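Local coordinates for protein annexin (Schistosoma mansoni, PDB 4MDU) that binds acidic phospholipid membranes in the presence of calcium, aggregates liposomes and may lend structural integrity to the parasite tegument, at residues L131-T136 against M313-T318; V283-Y286 against S292-A295. All blocks are in the same frame, centred on the assembly; numbering follows the deposited sequence.

Interaction 1 (L131-T136 against M313-T318); sequences LIEIFT and MRLLIT
Arg314 and Glu133 join two nearly parallel helices (10°) at the middle of the annexin core, one in the predicted second repeat and one in the fourth, which face each other in the annexin fold. The short axes stay 11.9 Å apart, so long side chains span the space between them. From a CB directed at helix 128-136, the arginine continues extended, with CG 3.8 Å from Glu133 OE2. Next, CD passes beside the same oxygen and lies against Ile134 CD1, also 3.8 Å away. The chain then bends at chi3 (56°), which brings the NE/NH2 edge of the guanidinium round to the carboxylate. There NE donates to Glu133 OE2 at 2.7 Å, while the terminal NH2 donates to Glu133 OE1 at 2.8 Å. This is a side-on, two-nitrogen salt bridge. Both bonds are close to straight, and each oxygen is met on its syn side. The oxygens lie near the guanidinium plane, but the nitrogens stand somewhat out of the carboxylate plane, the two planes being 21° apart. Ile134 crosses the arginine at about a right angle and sets its CD1 over one guanidinium face. Two bonds to one carboxylate, with this methyl on a face, should restrict rotation of the buried guanidinium. On the other side of the bridge, Leu315 brings its CD2 methyl to 3.4 Å from Glu133 OE2.

Interaction 2 (V283-Y286 against S292-A295); sequences VLRY and SLIA
The guanidinium of Arg285 has Leu293 CA over one face, 3.8 Å above its plane and offset toward the rim, and Ser292 CB at its edge. Of its nitrogens, NH2 comes nearest to 292-295, 3.6 Å from Ser292 CB and equally far from Leu293 N, a van der Waals approach. Its charge is met by salt bridges from NH2 to Asp289, in the link between the helices, and to Glu296, one residue beyond the segment on helix 290-301. Tyr286 offers its ring less directly: Ile294 CD1 stands oblique to it, 4.4 Å from Tyr286 CE2. The tyrosine hydroxyl is hydrogen-bonded to Arg319, and the ring makes a cation-pi contact with Arg290.

These residues face one another across the short inter-repeat link between the last helix of the predicted third annexin repeat and the first helix of the fourth, where helix 274-288 ends and helix 290-301 begins almost at once. The Asp289 salt bridge thus ties Arg285 to the connection itself. Such a short connection brings the two backbones close, with the CA atoms of Arg285 and Leu293 6.2 Å apart.

Leu293 fills the angle between the helices. Its CB lies 4.0 Å from Arg285 CB, and CG, placed anti to the backbone N (chi1 168°), carries the two methyls to the tyrosine and the arginine. CD2 rests 3.7 Å from Tyr286 N, with Tyr286 CA and CB close behind, while CD1 reaches the near end of the arginine chain. Beyond CB that chain runs extended and then bends at chi3 (67°), bringing the guanidinium over Leu293 CA.

Overall arrangement
Both contacts are buried, but the centre of interaction 1 lies about 4 Å from the centre of the chain, that of interaction 2 about 11 Å. Interaction 1 joins helices far apart in sequence through a charged pair satisfied across the contact. Interaction 2 joins consecutive helices by apolar packing, and its polar groups find their partners outside the two segments. They meet directly: Thr136 CG2 of helix 128-136 packs 3.8 Å from Tyr286 CB. Helix 290-301 also serves both, since Trp297 on it touches Glu133 and Leu315, while the following helix 311-320 carries Arg314. Together, interactions 1 and 2 connect the fourth predicted repeat to the second and the third.

Interaction 1 (L131-T136 against M313-T318)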
# COMPACT_ATOMS: atom_id res chain seq x y z
N LEU B 131 -1.09 -10.90 1.74
CA LEU B 131 -0.85 -11.88 0.66
C LEU B 131 0.62 -11.84 0.23
O LEU B 131 1.28 -12.87 0.14
CB LEU B 131 -1.76 -11.62 -0.55
CG LEU B 131 -3.25 -11.54 -0.32
CD1 LEU B 131 -4.03 -11.57 -1.68
CD2 LEU B 131 -3.67 -12.66 0.60
N ILE B 132 1.13 -10.63 0.00
CA ILE B 132 2.54 -10.47 -0.33
C ILE B 132 3.46 -11.06 0.74
O ILE B 132 4.37 -11.83 0.45
CB ILE B 132 2.91 -9.00 -0.52
CG1 ILE B 132 2.12 -8.42 -1.69
CG2 ILE B 132 4.40 -8.87 -0.76
CD1 ILE B 132 2.49 -7.00 -2.03
N GLU B 133 3.20 -10.70 1.99
CA GLU B 133 4.02 -11.15 3.12
C GLU B 133 4.10 -12.68 3.23
O GLU B 133 5.17 -13.26 3.44
CB GLU B 133 3.48 -10.57 4.45
CG GLU B 133 4.25 -11.06 5.67
CD GLU B 133 3.34 -11.40 6.85
OE1 GLU B 133 2.53 -10.54 7.24
OE2 GLU B 133 3.43 -12.53 7.38
N ILE B 134 2.95 -13.32 3.12
CA ILE B 134 2.87 -14.77 3.24
C ILE B 134 3.38 -15.51 1.99
O ILE B 134 4.27 -16.36 2.09
CB ILE B 134 1.42 -15.20 3.58
CG1 ILE B 134 1.07 -14.75 5.01
CG2 ILE B 134 1.27 -16.71 3.43
CD1 ILE B 134 -0.29 -15.21 5.46
N PHE B 135 2.84 -15.19 0.82
CA PHE B 135 3.23 -15.91 -0.40
C PHE B 135 4.71 -15.80 -0.69
O PHE B 135 5.35 -16.78 -1.08
CB PHE B 135 2.43 -15.43 -1.60
CG PHE B 135 0.99 -15.84 -1.55
CD1 PHE B 135 0.63 -17.03 -0.93
CD2 PHE B 135 0.00 -15.04 -2.08
CE1 PHE B 135 -0.71 -17.42 -0.87
CE2 PHE B 135 -1.34 -15.42 -2.03
CZ PHE B 135 -1.69 -16.61 -1.42
N THR B 136 5.27 -14.61 -0.50
CA THR B 136 6.71 -14.41 -0.64
C THR B 136 7.50 -15.49 0.08
O THR B 136 8.52 -15.97 -0.43
CB THR B 136 7.13 -13.03 -0.12
OG1 THR B 136 6.70 -12.03 -1.05
CG2 THR B 136 8.61 -12.95 0.04
N MET B 313 2.86 -11.38 15.34
CA MET B 313 2.98 -12.74 15.87
C MET B 313 3.19 -13.78 14.74
O MET B 313 3.94 -14.74 14.93
CB MET B 313 1.81 -13.09 16.82
CG MET B 313 0.45 -13.34 16.17
SD MET B 313 -0.85 -13.85 17.34
CE MET B 313 -1.66 -12.28 17.59
N ARG B 314 2.56 -13.58 13.58
CA ARG B 314 2.79 -14.51 12.46
C ARG B 314 4.26 -14.53 12.07
O ARG B 314 4.89 -15.59 11.98
CB ARG B 314 1.93 -14.15 11.25
CG ARG B 314 2.22 -15.04 10.01
CD ARG B 314 1.21 -14.84 8.88
NE ARG B 314 1.12 -13.44 8.46
CZ ARG B 314 0.09 -12.64 8.71
NH1 ARG B 314 -0.98 -13.09 9.36
NH2 ARG B 314 0.13 -11.38 8.31
N LEU B 315 4.84 -13.34 11.90
CA LEU B 315 6.24 -13.23 11.52
C LEU B 315 7.18 -13.86 12.54
O LEU B 315 8.06 -14.65 12.18
CB LEU B 315 6.61 -11.78 11.23
CG LEU B 315 5.97 -11.29 9.93
CD1 LEU B 315 6.11 -9.81 9.81
CD2 LEU B 315 6.54 -12.03 8.68
N LEU B 316 6.98 -13.52 13.81
CA LEU B 316 7.79 -14.08 14.89
C LEU B 316 7.70 -15.61 14.96
O LEU B 316 8.72 -16.30 15.02
CB LEU B 316 7.34 -13.46 16.22
CG LEU B 316 8.20 -12.30 16.74
CD1 LEU B 316 9.05 -11.68 15.62
CD2 LEU B 316 7.36 -11.26 17.46
N ILE B 317 6.48 -16.13 14.99
CA ILE B 317 6.26 -17.57 15.02
C ILE B 317 6.99 -18.26 13.86
O ILE B 317 7.76 -19.21 14.07
CB ILE B 317 4.74 -17.89 14.95
CG1 ILE B 317 4.06 -17.36 16.23
CG2 ILE B 317 4.49 -19.38 14.73
CD1 ILE B 317 2.56 -17.37 16.18
N THR B 318 6.79 -17.75 12.65
CA THR B 318 7.35 -18.41 11.47
C THR B 318 8.87 -18.23 11.36
O THR B 318 9.59 -19.21 11.10
CB THR B 318 6.64 -17.96 10.15
OG1 THR B 318 6.60 -16.53 10.08
CG2 THR B 318 5.22 -18.48 10.12

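Interaction 2 (V283-Y286 against S292-A295)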
# COMPACT_ATOMS: atom_id res chain seq x y z
N VAL B 283 9.91 -10.16 -3.09
CA VAL B 283 10.51 -11.42 -3.53
C VAL B 283 12.03 -11.29 -3.74
O VAL B 283 12.80 -12.14 -3.28
CB VAL B 283 9.85 -11.96 -4.80
CG1 VAL B 283 10.64 -13.18 -5.37
CG2 VAL B 283 8.38 -12.33 -4.53
N LEU B 284 12.45 -10.23 -4.41
CA LEU B 284 13.88 -10.00 -4.66
C LEU B 284 14.64 -9.87 -3.35
O LEU B 284 15.70 -10.48 -3.17
CB LEU B 284 14.10 -8.75 -5.52
CG LEU B 284 15.55 -8.44 -5.90
CD1 LEU B 284 16.25 -9.67 -6.48
CD2 LEU B 284 15.61 -7.25 -6.86
N ARG B 285 14.07 -9.08 -2.44
CA ARG B 285 14.73 -8.80 -1.18
C ARG B 285 14.70 -10.02 -0.28
O ARG B 285 15.60 -10.23 0.53
CB ARG B 285 14.12 -7.57 -0.50
CG ARG B 285 14.36 -6.25 -1.25
CD ARG B 285 13.91 -5.01 -0.42
NE ARG B 285 14.74 -4.82 0.77
CZ ARG B 285 14.41 -4.09 1.84
NH1 ARG B 285 13.24 -3.46 1.90
NH2 ARG B 285 15.25 -4.01 2.85
N TYR B 286 13.67 -10.86 -0.45
CA TYR B 286 13.65 -12.12 0.28
C TYR B 286 14.90 -12.92 -0.05
O TYR B 286 15.44 -13.67 0.77
CB TYR B 286 12.41 -12.94 -0.07
CG TYR B 286 12.28 -14.16 0.81
CD1 TYR B 286 12.65 -15.42 0.37
CD2 TYR B 286 11.82 -14.03 2.11
CE1 TYR B 286 12.54 -16.54 1.21
CE2 TYR B 286 11.71 -15.12 2.95
CZ TYR B 286 12.07 -16.36 2.51
OH TYR B 286 11.94 -17.42 3.40
N SER B 292 17.02 -7.52 6.52
CA SER B 292 16.52 -6.16 6.54
C SER B 292 15.06 -6.10 6.15
O SER B 292 14.28 -5.40 6.78
CB SER B 292 17.31 -5.26 5.59
OG SER B 292 18.66 -5.18 5.99
N LEU B 293 14.71 -6.82 5.09
CA LEU B 293 13.33 -6.87 4.59
C LEU B 293 12.33 -7.27 5.67
O LEU B 293 11.30 -6.63 5.83
CB LEU B 293 13.18 -7.86 3.42
CG LEU B 293 11.71 -8.17 3.06
CD1 LEU B 293 11.06 -7.03 2.31
CD2 LEU B 293 11.62 -9.44 2.22
N ILE B 294 12.62 -8.34 6.39
CA ILE B 294 11.69 -8.80 7.40
C ILE B 294 11.79 -7.92 8.67
O ILE B 294 10.82 -7.77 9.41
CB ILE B 294 11.85 -10.30 7.69
CG1 ILE B 294 11.73 -11.09 6.38
CG2 ILE B 294 10.77 -10.79 8.66
CD1 ILE B 294 11.88 -12.58 6.56
N ALA B 295 12.95 -7.31 8.91
CA ALA B 295 13.06 -6.40 10.05
C ALA B 295 12.12 -5.23 9.83
O ALA B 295 11.44 -4.80 10.75
CB ALA B 295 14.51 -5.90 10.25